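PDB 1L1L: ribonucleoside triphosphate reductase from Lactobacillus leichmannii, which reduces ribonucleoside triphosphates to 2'-deoxyribonucleoside triphosphates with a vitamin B12 coenzyme, as an allosterically regulated class II enzyme that works as a monomer. Local coordinates for residues 29-33 with 45-51. Sequence-based numbering, arbitrary orientation.
Sequences VTYKR and SENWDET
One face of the Tyr31 ring takes the six-membered-ring edge of Trp48, with Trp48 CE3 3.7 Å from Tyr31 CE1, off-centre toward the rim. The planes stand at 66°, an edge-to-face (T-shaped) pair. At the edge of the tyrosine ring, in its plane, lies Thr51 OG1, which accepts a 2.6 Å hydrogen bond from Tyr31 OH and in turn donates to Glu46 OE2, which it meets from above the carboxylate plane. With CG anti to the backbone N (chi1 155°), Tyr31 projects from the end of helix 27-32 against the first turn of helix 48-60. Beside it Lys32, its chain bent at chi2 and chi3, brings NZ to Ser45 OG (2.9 Å) and Glu46 O (3.0 Å); a water that accepts from NZ leads on to Ser45 O. Ser45 OG also bonds Glu724, Glu46 OE1 is salt-bridged to Arg54, and Trp48 stacks on Tyr90. The contact thus ties two successive helices of the N-terminal alpha domain across a short connection. The buried phenol heads a hydrogen-bond chain, Tyr31 to Thr51 to Glu46, each hydroxyl donating onward, that ends on a carboxylate probably kept ionised by Arg54, while the Lys32 ammonium probably polarises the Glu46 carbonyl just ahead of the second helix.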
# COMPACT_ATOMS: atom_id res chain seq x y z
N VAL A 29 -15.68 8.99 -11.73
CA VAL A 29 -16.14 7.61 -11.76
C VAL A 29 -15.37 6.79 -10.73
O VAL A 29 -15.96 6.03 -9.95
CB VAL A 29 -15.95 7.01 -13.16
CG1 VAL A 29 -16.33 5.55 -13.15
CG2 VAL A 29 -16.78 7.77 -14.18
N THR A 30 -14.05 6.94 -10.74
CA THR A 30 -13.18 6.21 -9.81
C THR A 30 -13.57 6.53 -8.37
O THR A 30 -13.62 5.65 -7.53
CB THR A 30 -11.70 6.57 -10.02
OG1 THR A 30 -11.29 6.14 -11.32
CG2 THR A 30 -10.82 5.89 -8.97
N TYR A 31 -13.85 7.80 -8.10
CA TYR A 31 -14.24 8.18 -6.75
C TYR A 31 -15.53 7.48 -6.32
O TYR A 31 -15.60 6.93 -5.22
CB TYR A 31 -14.42 9.70 -6.66
CG TYR A 31 -15.35 10.09 -5.54
CD1 TYR A 31 -15.02 9.85 -4.21
CD2 TYR A 31 -16.61 10.64 -5.82
CE1 TYR A 31 -15.92 10.14 -3.17
CE2 TYR A 31 -17.52 10.92 -4.79
CZ TYR A 31 -17.17 10.67 -3.48
OH TYR A 31 -18.08 10.95 -2.48
N LYS A 32 -16.54 7.52 -7.18
CA LYS A 32 -17.84 6.93 -6.88
C LYS A 32 -17.84 5.45 -6.56
O LYS A 32 -18.61 4.98 -5.72
CB LYS A 32 -18.81 7.18 -8.04
CG LYS A 32 -19.20 8.63 -8.18
CD LYS A 32 -19.94 9.12 -6.93
CE LYS A 32 -21.33 8.52 -6.82
NZ LYS A 32 -22.08 9.12 -5.70
N ARG A 33 -17.00 4.69 -7.25
CA ARG A 33 -16.97 3.27 -7.02
C ARG A 33 -15.83 2.84 -6.09
O ARG A 33 -15.62 1.65 -5.90
CB ARG A 33 -16.86 2.53 -8.36
CG ARG A 33 -15.58 2.84 -9.10
CD ARG A 33 -15.58 2.21 -10.50
NE ARG A 33 -15.90 0.78 -10.46
CZ ARG A 33 -15.55 -0.08 -11.40
NH1 ARG A 33 -14.87 0.33 -12.46
NH2 ARG A 33 -15.89 -1.36 -11.29
N SER A 45 -25.10 6.87 -2.01
CA SER A 45 -23.69 6.95 -1.69
C SER A 45 -23.29 8.42 -1.60
O SER A 45 -23.95 9.28 -2.18
CB SER A 45 -22.85 6.25 -2.76
OG SER A 45 -22.98 6.90 -4.02
N GLU A 46 -22.22 8.71 -0.87
CA GLU A 46 -21.72 10.07 -0.68
C GLU A 46 -21.41 10.81 -1.98
O GLU A 46 -21.23 10.22 -3.05
CB GLU A 46 -20.44 10.04 0.15
CG GLU A 46 -20.58 9.63 1.60
CD GLU A 46 -19.22 9.55 2.27
OE1 GLU A 46 -19.14 9.60 3.52
OE2 GLU A 46 -18.22 9.43 1.53
N ASN A 47 -21.35 12.14 -1.86
CA ASN A 47 -20.97 13.01 -2.98
C ASN A 47 -19.57 13.45 -2.58
O ASN A 47 -19.21 13.33 -1.41
CB ASN A 47 -21.92 14.21 -3.08
CG ASN A 47 -23.33 13.81 -3.46
OD1 ASN A 47 -23.55 13.07 -4.43
ND2 ASN A 47 -24.31 14.29 -2.69
N TRP A 48 -18.78 13.95 -3.52
CA TRP A 48 -17.40 14.35 -3.23
C TRP A 48 -17.28 15.29 -2.02
O TRP A 48 -16.59 14.99 -1.05
CB TRP A 48 -16.79 15.01 -4.47
CG TRP A 48 -15.35 15.42 -4.34
CD1 TRP A 48 -14.79 16.57 -4.81
CD2 TRP A 48 -14.28 14.66 -3.77
NE1 TRP A 48 -13.45 16.59 -4.55
CE2 TRP A 48 -13.10 15.43 -3.92
CE3 TRP A 48 -14.20 13.41 -3.14
CZ2 TRP A 48 -11.85 14.98 -3.47
CZ3 TRP A 48 -12.95 12.96 -2.69
CH2 TRP A 48 -11.80 13.75 -2.86
N ASP A 49 -17.98 16.41 -2.08
CA ASP A 49 -17.93 17.38 -0.99
C ASP A 49 -18.14 16.73 0.38
O ASP A 49 -17.48 17.09 1.35
CB ASP A 49 -18.97 18.49 -1.22
CG ASP A 49 -20.38 18.00 -0.98
OD1 ASP A 49 -20.80 17.97 0.19
OD2 ASP A 49 -21.07 17.64 -1.96
N GLU A 50 -19.05 15.75 0.45
CA GLU A 50 -19.34 15.07 1.71
C GLU A 50 -18.21 14.17 2.19
O GLU A 50 -17.93 14.08 3.39
CB GLU A 50 -20.60 14.21 1.59
CG GLU A 50 -21.86 14.96 1.21
CD GLU A 50 -23.01 14.00 0.99
OE1 GLU A 50 -22.91 13.18 0.06
OE2 GLU A 50 -24.00 14.07 1.76
N THR A 51 -17.59 13.47 1.25
CA THR A 51 -16.48 12.60 1.62
C THR A 51 -15.35 13.43 2.20
O THR A 51 -14.84 13.14 3.27
CB THR A 51 -15.95 11.81 0.40
OG1 THR A 51 -16.98 10.94 -0.08
CG2 THR A 51 -14.73 11.00 0.79
O HOH W 1 -22.45 11.92 -6.29
O HOH W 2 -21.26 4.90 -5.26
O HOH W 3 -24.64 9.55 -5.22